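Long-range contacts in V-type ATP synthase alpha chain (Nanoarchaeum equitans Kin4-M, PDB 5BN4), which serves as subunit A of a V-type ATP synthase and belongs to the ATP synthase alpha/beta family, whose nucleotide-binding domain is of the P-loop type: residues A[66-71]-A[181-186]; A[202-207]-A[413-418]; A[244-249]-A[315-320]. All coordinates share one frame; numbering follows the deposited sequence.

Contact 1 of 3, residues A[66-71]-A[181-186]; sequences PLTIEL and EWPIRK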
loop_
_atom_site.group_PDB
_atom_site.type_symbol
_atom_site.label_atom_id
_atom_site.label_comp_id
_atom_site.label_asym_id
_atom_site.label_seq_id
_atom_site.Cartn_x
_atom_site.Cartn_y
_atom_site.Cartn_z
ATOM N N PRO A 66 6.827 38.445 -21.403
ATOM C CA PRO A 66 6.450 37.351 -20.506
ATOM C C PRO A 66 6.067 37.879 -19.129
ATOM O O PRO A 66 5.872 39.081 -18.961
ATOM C CB PRO A 66 7.743 36.549 -20.404
ATOM C CG PRO A 66 8.806 37.588 -20.483
ATOM C CD PRO A 66 8.287 38.654 -21.422
ATOM N N LEU A 67 5.964 36.981 -18.156
ATOM C CA LEU A 67 5.629 37.361 -16.791
ATOM C C LEU A 67 6.851 37.980 -16.122
ATOM O O LEU A 67 7.893 37.334 -16.006
ATOM C CB LEU A 67 5.155 36.136 -16.010
ATOM C CG LEU A 67 4.214 36.359 -14.826
ATOM C CD1 LEU A 67 2.956 37.077 -15.275
ATOM C CD2 LEU A 67 3.864 35.028 -14.187
ATOM N N THR A 68 6.726 39.232 -15.692
ATOM C CA THR A 68 7.858 39.957 -15.122
ATOM C C THR A 68 7.551 40.557 -13.750
ATOM O O THR A 68 6.448 40.409 -13.225
ATOM C CB THR A 68 8.331 41.091 -16.055
ATOM O OG1 THR A 68 7.299 42.077 -16.178
ATOM C CG2 THR A 68 8.677 40.545 -17.433
ATOM N N ILE A 69 8.542 41.238 -13.183
ATOM C CA ILE A 69 8.387 41.922 -11.904
ATOM C C ILE A 69 9.153 43.245 -11.931
ATOM O O ILE A 69 10.255 43.321 -12.476
ATOM C CB ILE A 69 8.868 41.039 -10.721
ATOM C CG1 ILE A 69 8.725 41.776 -9.386
ATOM C CG2 ILE A 69 10.311 40.601 -10.925
ATOM C CD1 ILE A 69 7.306 42.179 -9.047
ATOM N N GLU A 70 8.557 44.293 -11.368
ATOM C CA GLU A 70 9.216 45.592 -11.286
ATOM C C GLU A 70 10.249 45.591 -10.168
ATOM O O GLU A 70 9.914 45.382 -9.001
ATOM C CB GLU A 70 8.195 46.708 -11.058
ATOM C CG GLU A 70 7.254 46.944 -12.229
ATOM C CD GLU A 70 6.248 48.046 -11.956
ATOM O OE1 GLU A 70 6.304 48.647 -10.862
ATOM O OE2 GLU A 70 5.400 48.310 -12.834
ATOM N N LEU A 71 11.504 45.832 -10.533
ATOM C CA LEU A 71 12.607 45.772 -9.580
ATOM C C LEU A 71 13.175 47.152 -9.265
ATOM O O LEU A 71 14.025 47.665 -9.990
ATOM C CB LEU A 71 13.710 44.857 -10.112
ATOM C CG LEU A 71 13.291 43.406 -10.349
ATOM C CD1 LEU A 71 14.445 42.597 -10.913
ATOM C CD2 LEU A 71 12.780 42.788 -9.058
ATOM N N GLU A 181 12.116 45.810 -15.390
ATOM C CA GLU A 181 11.302 44.603 -15.355
ATOM C C GLU A 181 12.114 43.375 -15.754
ATOM O O GLU A 181 12.822 43.388 -16.761
ATOM C CB GLU A 181 10.101 44.756 -16.286
ATOM C CG GLU A 181 9.207 45.935 -15.951
ATOM C CD GLU A 181 8.001 46.016 -16.862
ATOM O OE1 GLU A 181 7.939 45.231 -17.832
ATOM O OE2 GLU A 181 7.117 46.860 -16.606
ATOM N N TRP A 182 12.006 42.313 -14.962
ATOM C CA TRP A 182 12.740 41.084 -15.239
ATOM C C TRP A 182 11.818 39.869 -15.222
ATOM O O TRP A 182 10.976 39.741 -14.335
ATOM C CB TRP A 182 13.874 40.894 -14.229
ATOM C CG TRP A 182 14.799 39.778 -14.593
ATOM C CD1 TRP A 182 14.719 38.479 -14.185
ATOM C CD2 TRP A 182 15.941 39.859 -15.452
ATOM N NE1 TRP A 182 15.743 37.747 -14.734
ATOM C CE2 TRP A 182 16.509 38.572 -15.517
ATOM C CE3 TRP A 182 16.540 40.897 -16.173
ATOM C CZ2 TRP A 182 17.645 38.293 -16.271
ATOM C CZ3 TRP A 182 17.669 40.620 -16.921
ATOM C CH2 TRP A 182 18.210 39.329 -16.964
ATOM N N PRO A 183 11.973 38.974 -16.211
ATOM C CA PRO A 183 11.175 37.743 -16.280
ATOM C C PRO A 183 11.416 36.863 -15.057
ATOM O O PRO A 183 12.553 36.471 -14.798
ATOM C CB PRO A 183 11.707 37.051 -17.540
ATOM C CG PRO A 183 12.310 38.144 -18.356
ATOM C CD PRO A 183 12.886 39.104 -17.359
ATOM N N ILE A 184 10.354 36.554 -14.321
ATOM C CA ILE A 184 10.484 35.804 -13.075
ATOM C C ILE A 184 10.845 34.332 -13.281
ATOM O O ILE A 184 11.249 33.654 -12.338
ATOM C CB ILE A 184 9.218 35.915 -12.199
ATOM C CG1 ILE A 184 8.019 35.267 -12.892
ATOM C CG2 ILE A 184 8.920 37.367 -11.875
ATOM C CD1 ILE A 184 6.774 35.247 -12.036
ATOM N N ARG A 185 10.701 33.843 -14.508
ATOM C CA ARG A 185 11.092 32.473 -14.834
ATOM C C ARG A 185 12.542 32.418 -15.298
ATOM O O ARG A 185 13.044 31.360 -15.676
ATOM C CB ARG A 185 10.183 31.890 -15.918
ATOM C CG ARG A 185 8.741 31.713 -15.489
ATOM C CD ARG A 185 7.965 30.876 -16.490
ATOM N NE ARG A 185 6.622 30.572 -16.006
ATOM C CZ ARG A 185 6.337 29.572 -15.180
ATOM N NH1 ARG A 185 7.303 28.774 -14.743
ATOM N NH2 ARG A 185 5.086 29.369 -14.788
ATOM N N LYS A 186 13.211 33.565 -15.263
ATOM C CA LYS A 186 14.571 33.677 -15.772
ATOM C C LYS A 186 15.534 34.132 -14.679
ATOM O O LYS A 186 15.454 35.266 -14.206
ATOM C CB LYS A 186 14.605 34.651 -16.952
ATOM C CG LYS A 186 15.953 34.771 -17.645
ATOM C CD LYS A 186 15.874 35.761 -18.795
ATOM C CE LYS A 186 17.223 35.956 -19.466
ATOM N NZ LYS A 186 17.144 36.964 -20.562
HETATM O O HOH W 1 8.983 34.921 -16.605
#
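Ile69 and Trp182 form the hydrogen-bonded pair of a small two-stranded antiparallel sheet. Strand 68-71 runs here against the end of strand 180-183. Trp182 N donates to Ile69 O over 3.2 Å; the return bond from Ile69 N to Trp182 O is weak. The flanking pairs, Thr68 with Pro183 and Glu70 with Glu181, are non-hydrogen-bonded. The second strand then leaves in a type I beta turn from Pro183 to Lys186. Ile184 N, within this turn, donates back to Leu67 O over 3.1 Å. A water donates to the same carbonyl and accepts from Arg185 N, so Leu67 O takes two hydrogen bonds.

Ile184 also supplies much of the apolar packing. Its CG1 sits between the backbone N and the carbonyl carbon (chi1 65°), which sends its two branches to different partners. The CD1 end lies 3.6 Å from Leu67 CD2. The CG2 branch lies 3.6 Å from Ile69 CG2, and these two side chains cross at about a right angle. Leu71 CD1 rests 3.8 Å from Trp182 CB. The sheet brings the barrel-sandwich region back beside 66-71 and sets both on helix 292-309 of the nucleotide-binding domain, through Leu300, Thr303 and Tyr307.

Glu70 and Glu181 share the other face, with their OE2 atoms 4.4 Å apart. The salt bridge from Glu70 to Arg110 probably eases this closeness of like charges.

With chi1 at -170°, the indole of Trp182 is directed away from strand 68-71. Pro183 CD lies over one ring face near the rim. At the ring edge, Trp182 NE1 donates to Lys186 O over 2.6 Å.

Contact 2 of 3, residues A[202-207]-A[413-418]; sequences TGTRVL and HYPAIN. With ANP (phosphoaminophosphonic acid-adenylate ester), chain C.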
loop_
_atom_site.group_PDB
_atom_site.type_symbol
_atom_site.label_atom_id
_atom_site.label_comp_id
_atom_site.label_asym_id
_atom_site.label_seq_id
_atom_site.Cartn_x
_atom_site.Cartn_y
_atom_site.Cartn_z
ATOM N N THR A 202 20.815 32.658 12.080
ATOM C CA THR A 202 19.436 32.973 12.429
ATOM C C THR A 202 19.414 33.452 13.874
ATOM O O THR A 202 20.459 33.747 14.451
ATOM C CB THR A 202 18.519 31.741 12.289
ATOM O OG1 THR A 202 18.810 30.800 13.329
ATOM C CG2 THR A 202 18.720 31.071 10.937
ATOM N N GLY A 203 18.229 33.532 14.464
ATOM C CA GLY A 203 18.127 33.868 15.870
ATOM C C GLY A 203 17.944 32.622 16.712
ATOM O O GLY A 203 17.876 32.693 17.939
ATOM N N THR A 204 17.873 31.473 16.045
ATOM C CA THR A 204 17.560 30.214 16.710
ATOM C C THR A 204 18.783 29.313 16.879
ATOM O O THR A 204 19.478 29.001 15.913
ATOM C CB THR A 204 16.448 29.455 15.963
ATOM O OG1 THR A 204 15.261 30.257 15.941
ATOM C CG2 THR A 204 16.149 28.133 16.650
ATOM N N ARG A 205 19.018 28.894 18.120
ATOM C CA ARG A 205 20.225 28.161 18.506
ATOM C C ARG A 205 20.450 26.866 17.733
ATOM O O ARG A 205 21.551 26.618 17.238
ATOM C CB ARG A 205 20.190 27.854 20.004
ATOM C CG ARG A 205 19.827 29.051 20.854
ATOM C CD ARG A 205 19.785 28.708 22.330
ATOM N NE ARG A 205 19.196 29.801 23.094
ATOM C CZ ARG A 205 17.925 29.844 23.477
ATOM N NH1 ARG A 205 17.108 28.841 23.184
ATOM N NH2 ARG A 205 17.475 30.885 24.159
ATOM N N VAL A 206 19.410 26.045 17.639
ATOM C CA VAL A 206 19.518 24.743 16.987
ATOM C C VAL A 206 19.899 24.879 15.511
ATOM O O VAL A 206 20.541 23.996 14.940
ATOM C CB VAL A 206 18.212 23.921 17.143
ATOM C CG1 VAL A 206 17.054 24.595 16.417
ATOM C CG2 VAL A 206 18.406 22.494 16.649
ATOM N N LEU A 207 19.522 26.000 14.905
ATOM C CA LEU A 207 19.809 26.230 13.496
ATOM C C LEU A 207 21.134 26.953 13.302
ATOM O O LEU A 207 21.633 27.047 12.183
ATOM C CB LEU A 207 18.680 27.028 12.839
ATOM C CG LEU A 207 17.281 26.413 12.892
ATOM C CD1 LEU A 207 16.323 27.193 12.000
ATOM C CD2 LEU A 207 17.314 24.937 12.507
ATOM N N HIS A 413 7.761 20.685 22.719
ATOM C CA HIS A 413 9.191 20.947 22.613
ATOM C C HIS A 413 9.447 21.733 21.333
ATOM O O HIS A 413 9.582 21.152 20.256
ATOM C CB HIS A 413 9.961 19.621 22.593
ATOM C CG HIS A 413 11.426 19.759 22.298
ATOM N ND1 HIS A 413 11.907 20.076 21.044
ATOM C CD2 HIS A 413 12.511 19.592 23.086
ATOM C CE1 HIS A 413 13.227 20.117 21.080
ATOM N NE2 HIS A 413 13.622 19.825 22.305
ATOM N N TYR A 414 9.509 23.054 21.454
ATOM C CA TYR A 414 9.684 23.918 20.292
ATOM C C TYR A 414 11.028 24.641 20.319
ATOM O O TYR A 414 11.424 25.172 21.355
ATOM C CB TYR A 414 8.549 24.937 20.212
ATOM C CG TYR A 414 7.172 24.327 20.103
ATOM C CD1 TYR A 414 6.824 23.539 19.014
ATOM C CD2 TYR A 414 6.213 24.554 21.081
ATOM C CE1 TYR A 414 5.563 22.984 18.908
ATOM C CE2 TYR A 414 4.949 24.005 20.982
ATOM C CZ TYR A 414 4.629 23.221 19.894
ATOM O OH TYR A 414 3.370 22.670 19.793
ATOM N N PRO A 415 11.732 24.673 19.174
ATOM C CA PRO A 415 11.352 24.053 17.898
ATOM C C PRO A 415 11.442 22.527 17.927
ATOM O O PRO A 415 12.349 21.970 18.545
ATOM C CB PRO A 415 12.381 24.617 16.912
ATOM C CG PRO A 415 12.914 25.852 17.568
ATOM C CD PRO A 415 12.919 25.533 19.027
ATOM N N ALA A 416 10.503 21.867 17.257
ATOM C CA ALA A 416 10.435 20.410 17.253
ATOM C C ALA A 416 11.446 19.777 16.300
ATOM O O ALA A 416 11.137 18.805 15.615
ATOM C CB ALA A 416 9.026 19.954 16.904
ATOM N N ILE A 417 12.657 20.326 16.264
ATOM C CA ILE A 417 13.698 19.811 15.384
ATOM C C ILE A 417 14.182 18.442 15.845
ATOM O O ILE A 417 14.660 18.288 16.969
ATOM C CB ILE A 417 14.900 20.773 15.303
ATOM C CG1 ILE A 417 14.512 22.053 14.559
ATOM C CG2 ILE A 417 16.075 20.102 14.610
ATOM C CD1 ILE A 417 14.242 21.847 13.085
ATOM N N ASN A 418 14.044 17.447 14.975
ATOM C CA ASN A 418 14.580 16.124 15.250
ATOM C C ASN A 418 16.096 16.144 15.105
ATOM O O ASN A 418 16.621 16.073 13.996
ATOM C CB ASN A 418 13.979 15.088 14.301
ATOM C CG ASN A 418 14.301 13.664 14.714
ATOM O OD1 ASN A 418 15.438 13.210 14.590
ATOM N ND2 ASN A 418 13.295 12.952 15.207
HETATM P PG ANP C . 2.020 25.969 9.334
HETATM O O1G ANP C . 1.252 27.080 10.119
HETATM O O2G ANP C . 2.706 26.607 8.047
HETATM O O3G ANP C . 1.057 24.872 8.859
HETATM P PB ANP C . 2.882 24.151 11.302
HETATM O O1B ANP C . 4.030 23.101 11.230
HETATM O O2B ANP C . 1.561 23.432 10.926
HETATM N N3B ANP C . 3.258 25.410 10.258
HETATM P PA ANP C . 2.876 26.199 13.191
HETATM O O1A ANP C . 4.164 26.774 12.565
HETATM O O2A ANP C . 1.651 27.013 12.642
HETATM O O3A ANP C . 2.811 24.649 12.755
HETATM O "O5'" ANP C . 2.934 26.228 14.751
HETATM C "C5'" ANP C . 2.121 25.307 15.487
HETATM C "C4'" ANP C . 2.227 25.608 16.965
HETATM O "O4'" ANP C . 3.523 25.441 17.413
HETATM C "C3'" ANP C . 1.786 27.039 17.247
HETATM O "O3'" ANP C . 0.597 27.087 17.879
HETATM C "C2'" ANP C . 2.842 27.613 18.110
HETATM O "O2'" ANP C . 2.374 28.126 19.314
HETATM C "C1'" ANP C . 3.792 26.464 18.344
HETATM N N9 ANP C . 5.204 26.843 18.271
HETATM C C8 ANP C . 6.032 26.627 17.235
HETATM N N7 ANP C . 7.228 27.101 17.517
HETATM C C5 ANP C . 7.218 27.638 18.734
HETATM C C6 ANP C . 8.170 28.265 19.530
HETATM N N6 ANP C . 9.505 28.434 19.037
HETATM N N1 ANP C . 7.839 28.706 20.753
HETATM C C2 ANP C . 6.584 28.557 21.243
HETATM N N3 ANP C . 5.630 27.949 20.495
HETATM C C4 ANP C . 5.918 27.483 19.246
#
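Val206 and Ile417 make the closest part of this small, wholly apolar contact inside the nucleotide-binding domain. Val206 CG2 lies 3.9 Å from Ile417 CG2, and Val206 CG1 lies 4.0 Å from Ile417 CG1. Both branches of the valine are thus used. In Ile417, CG1 is anti to the carbonyl carbon (chi1 -69°), which leaves CG1 and CG2 both turned to Val206.

The margins are looser. Thr204 CG2 comes within 4.1 Å of Pro415 CG, the two side chains sliding past each other in opposite directions. Leu207 CD2 is 4.4 Å from Ile417 CD1. No hydrogen bond links the two segments. All five touching residues are buried, whereas Asn418, the last residue of 413-418, is partly exposed.

Pro415 follows a cis peptide bond. The preceding Tyr414 faces the bound ANP: ligand N9 lies 3.6 Å above the ring plane, over its centre, and Tyr414 CB is 3.4 Å from ligand C5. The loop therefore helps wall the adenine end of the site.

Leu207, on helix 205-210, also packs on Leu232 and Ile236 of helix 229-239. From the 413-418 segment, Tyr414 and Ala416 touch helix 406-410, and the loop leads on to strand 423-424.

Contact 3 of 3, residues A[244-249]-A[315-320]; sequences IVIYIG and VVVNAD. With ANP (phosphoaminophosphonic acid-adenylate ester), chain C.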
loop_
_atom_site.group_PDB
_atom_site.type_symbol
_atom_site.label_atom_id
_atom_site.label_comp_id
_atom_site.label_asym_id
_atom_site.label_seq_id
_atom_site.Cartn_x
_atom_site.Cartn_y
_atom_site.Cartn_z
ATOM N N ILE A 244 18.271 41.832 3.477
ATOM C CA ILE A 244 16.903 41.793 2.974
ATOM C C ILE A 244 16.236 40.472 3.338
ATOM O O ILE A 244 16.827 39.405 3.176
ATOM C CB ILE A 244 16.865 41.977 1.440
ATOM C CG1 ILE A 244 17.357 43.373 1.056
ATOM C CG2 ILE A 244 15.461 41.749 0.901
ATOM C CD1 ILE A 244 16.548 44.489 1.674
ATOM N N VAL A 245 15.007 40.551 3.837
ATOM C CA VAL A 245 14.229 39.361 4.156
ATOM C C VAL A 245 12.967 39.298 3.297
ATOM O O VAL A 245 12.180 40.243 3.266
ATOM C CB VAL A 245 13.829 39.332 5.643
ATOM C CG1 VAL A 245 12.841 38.205 5.913
ATOM C CG2 VAL A 245 15.063 39.197 6.522
ATOM N N ILE A 246 12.784 38.184 2.597
ATOM C CA ILE A 246 11.595 37.979 1.778
ATOM C C ILE A 246 10.777 36.803 2.296
ATOM O O ILE A 246 11.244 35.666 2.286
ATOM C CB ILE A 246 11.964 37.701 0.313
ATOM C CG1 ILE A 246 12.810 38.842 -0.255
ATOM C CG2 ILE A 246 10.710 37.498 -0.521
ATOM C CD1 ILE A 246 13.256 38.606 -1.678
ATOM N N TYR A 247 9.558 37.074 2.754
ATOM C CA TYR A 247 8.686 36.000 3.217
ATOM C C TYR A 247 7.558 35.737 2.226
ATOM O O TYR A 247 6.707 36.595 1.992
ATOM C CB TYR A 247 8.117 36.285 4.610
ATOM C CG TYR A 247 7.628 35.034 5.311
ATOM C CD1 TYR A 247 6.351 34.540 5.083
ATOM C CD2 TYR A 247 8.453 34.333 6.180
ATOM C CE1 TYR A 247 5.906 33.391 5.711
ATOM C CE2 TYR A 247 8.015 33.184 6.812
ATOM C CZ TYR A 247 6.741 32.718 6.573
ATOM O OH TYR A 247 6.301 31.573 7.201
ATOM N N ILE A 248 7.566 34.539 1.651
ATOM C CA ILE A 248 6.570 34.141 0.666
ATOM C C ILE A 248 5.492 33.277 1.309
ATOM O O ILE A 248 5.769 32.179 1.798
ATOM C CB ILE A 248 7.214 33.351 -0.492
ATOM C CG1 ILE A 248 8.376 34.140 -1.098
ATOM C CG2 ILE A 248 6.176 33.006 -1.553
ATOM C CD1 ILE A 248 9.112 33.399 -2.196
ATOM N N GLY A 249 4.264 33.783 1.310
ATOM C CA GLY A 249 3.126 33.026 1.795
ATOM C C GLY A 249 2.528 32.211 0.666
ATOM O O GLY A 249 1.624 32.669 -0.034
ATOM N N VAL A 315 20.562 38.336 0.979
ATOM C CA VAL A 315 19.113 38.175 0.953
ATOM C C VAL A 315 18.706 36.778 1.414
ATOM O O VAL A 315 19.357 35.789 1.073
ATOM C CB VAL A 315 18.562 38.390 -0.472
ATOM C CG1 VAL A 315 17.047 38.499 -0.452
ATOM C CG2 VAL A 315 19.176 39.629 -1.096
ATOM N N VAL A 316 17.630 36.700 2.190
ATOM C CA VAL A 316 17.078 35.412 2.593
ATOM C C VAL A 316 15.622 35.281 2.138
ATOM O O VAL A 316 14.846 36.233 2.219
ATOM C CB VAL A 316 17.202 35.177 4.120
ATOM C CG1 VAL A 316 16.440 36.235 4.901
ATOM C CG2 VAL A 316 16.723 33.779 4.492
ATOM N N VAL A 317 15.269 34.101 1.637
ATOM C CA VAL A 317 13.914 33.842 1.168
ATOM C C VAL A 317 13.288 32.671 1.921
ATOM O O VAL A 317 13.809 31.556 1.895
ATOM C CB VAL A 317 13.884 33.552 -0.355
ATOM C CG1 VAL A 317 12.532 32.999 -0.774
ATOM C CG2 VAL A 317 14.216 34.807 -1.148
ATOM N N ASN A 318 12.173 32.935 2.596
ATOM C CA ASN A 318 11.409 31.892 3.271
ATOM C C ASN A 318 10.153 31.534 2.482
ATOM O O ASN A 318 9.293 32.384 2.253
ATOM C CB ASN A 318 11.024 32.335 4.685
ATOM C CG ASN A 318 12.227 32.681 5.539
ATOM O OD1 ASN A 318 12.732 33.803 5.495
ATOM N ND2 ASN A 318 12.690 31.717 6.329
ATOM N N ALA A 319 10.052 30.275 2.067
ATOM C CA ALA A 319 8.912 29.819 1.278
ATOM C C ALA A 319 8.006 28.888 2.080
ATOM O O ALA A 319 8.351 27.733 2.332
ATOM C CB ALA A 319 9.388 29.132 0.004
ATOM N N ASP A 320 6.842 29.399 2.469
ATOM C CA ASP A 320 5.915 28.649 3.311
ATOM C C ASP A 320 4.544 28.518 2.650
ATOM O O ASP A 320 3.748 29.456 2.681
ATOM C CB ASP A 320 5.783 29.332 4.676
ATOM C CG ASP A 320 4.792 28.636 5.591
ATOM O OD1 ASP A 320 4.596 27.411 5.447
ATOM O OD2 ASP A 320 4.211 29.319 6.462
HETATM P PG ANP C . 2.020 25.969 9.334
HETATM O O1G ANP C . 1.252 27.080 10.119
HETATM O O2G ANP C . 2.706 26.607 8.047
HETATM O O3G ANP C . 1.057 24.872 8.859
HETATM P PB ANP C . 2.882 24.151 11.302
HETATM O O1B ANP C . 4.030 23.101 11.230
HETATM O O2B ANP C . 1.561 23.432 10.926
HETATM N N3B ANP C . 3.258 25.410 10.258
HETATM P PA ANP C . 2.876 26.199 13.191
HETATM O O1A ANP C . 4.164 26.774 12.565
HETATM O O2A ANP C . 1.651 27.013 12.642
HETATM O O3A ANP C . 2.811 24.649 12.755
HETATM O "O5'" ANP C . 2.934 26.228 14.751
HETATM C "C5'" ANP C . 2.121 25.307 15.487
HETATM C "C4'" ANP C . 2.227 25.608 16.965
HETATM O "O4'" ANP C . 3.523 25.441 17.413
HETATM C "C3'" ANP C . 1.786 27.039 17.247
HETATM O "O3'" ANP C . 0.597 27.087 17.879
HETATM C "C2'" ANP C . 2.842 27.613 18.110
HETATM O "O2'" ANP C . 2.374 28.126 19.314
HETATM C "C1'" ANP C . 3.792 26.464 18.344
HETATM N N9 ANP C . 5.204 26.843 18.271
HETATM C C8 ANP C . 6.032 26.627 17.235
HETATM N N7 ANP C . 7.228 27.101 17.517
HETATM C C5 ANP C . 7.218 27.638 18.734
HETATM C C6 ANP C . 8.170 28.265 19.530
HETATM N N6 ANP C . 9.505 28.434 19.037
HETATM N N1 ANP C . 7.839 28.706 20.753
HETATM C C2 ANP C . 6.584 28.557 21.243
HETATM N N3 ANP C . 5.630 27.949 20.495
HETATM C C4 ANP C . 5.918 27.483 19.246
#
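The Tyr247 ring has Asn318 O over one face, while Asp320 CB approaches it obliquely. Asn318 CB lies 3.6 Å from Tyr247 CD2, and the amide plane is turned 21° from the ring. The Asp320 carboxylate stands at 82° to the ring. Tyr247 has CG anti to its N (chi1 -160°), which tilts the ring over the neighbouring strand and brings its OH to Asp320. This OH donates to Asp320 OD2 over 3.2 Å, meeting the anti side from outside the carboxylate plane.

Asp320 OD2 is also hydrogen-bonded to Thr230 OG1 of the probable P-loop, so two hydroxyls hold this oxygen. Asp320 OD1 is 3.3 Å from O2G of ANP, and the Asp320 side chain is about 4 Å from a bound magnesium ion. An aspartate ending a hydrophobic strand beside the P-loop is consistent with a Walker B position.

The strands are parallel and joined by five nearly straight backbone hydrogen bonds. On the face opposite Tyr247, Ile248 CD1 meets Val317 CG1 at 3.7 Å, and Ile246 CB meets Val317 CG2 at 3.9 Å.

The sheet is sandwiched between helices. Helix 229-239 packs on Val245, Tyr247 and Asn318, with Asn233 bonded to Asn318 ND2. Helix 292-309 covers Ile244, Ile246, Ile248 and Val315. Strand 280-285 continues the sheet beyond 244-250, and strand 370-379 beyond 314-320.

In the fold
From the N terminus, the chain first builds a six-stranded antiparallel sheet, then enters contact 1. That contact closes a loop of 109 residues, mostly strand where regular, and brings 181-186 back beside 66-71. Contact 2 opens only afterwards and spans 205 residues, joining helix 205-210 to the loop after helix 406-410. Contact 3 is nested inside this span and pairs two strands of the central sheet. Contacts 1 and 2 lie on opposite sides of the chain's centre, their centres 35 Å apart. Contact 3 is near that centre. Contacts 2 and 3 both touch ANP, contact 2 at its adenine and contact 3 at its phosphate end. Helix 292-309 packs against both contact 1 and contact 3.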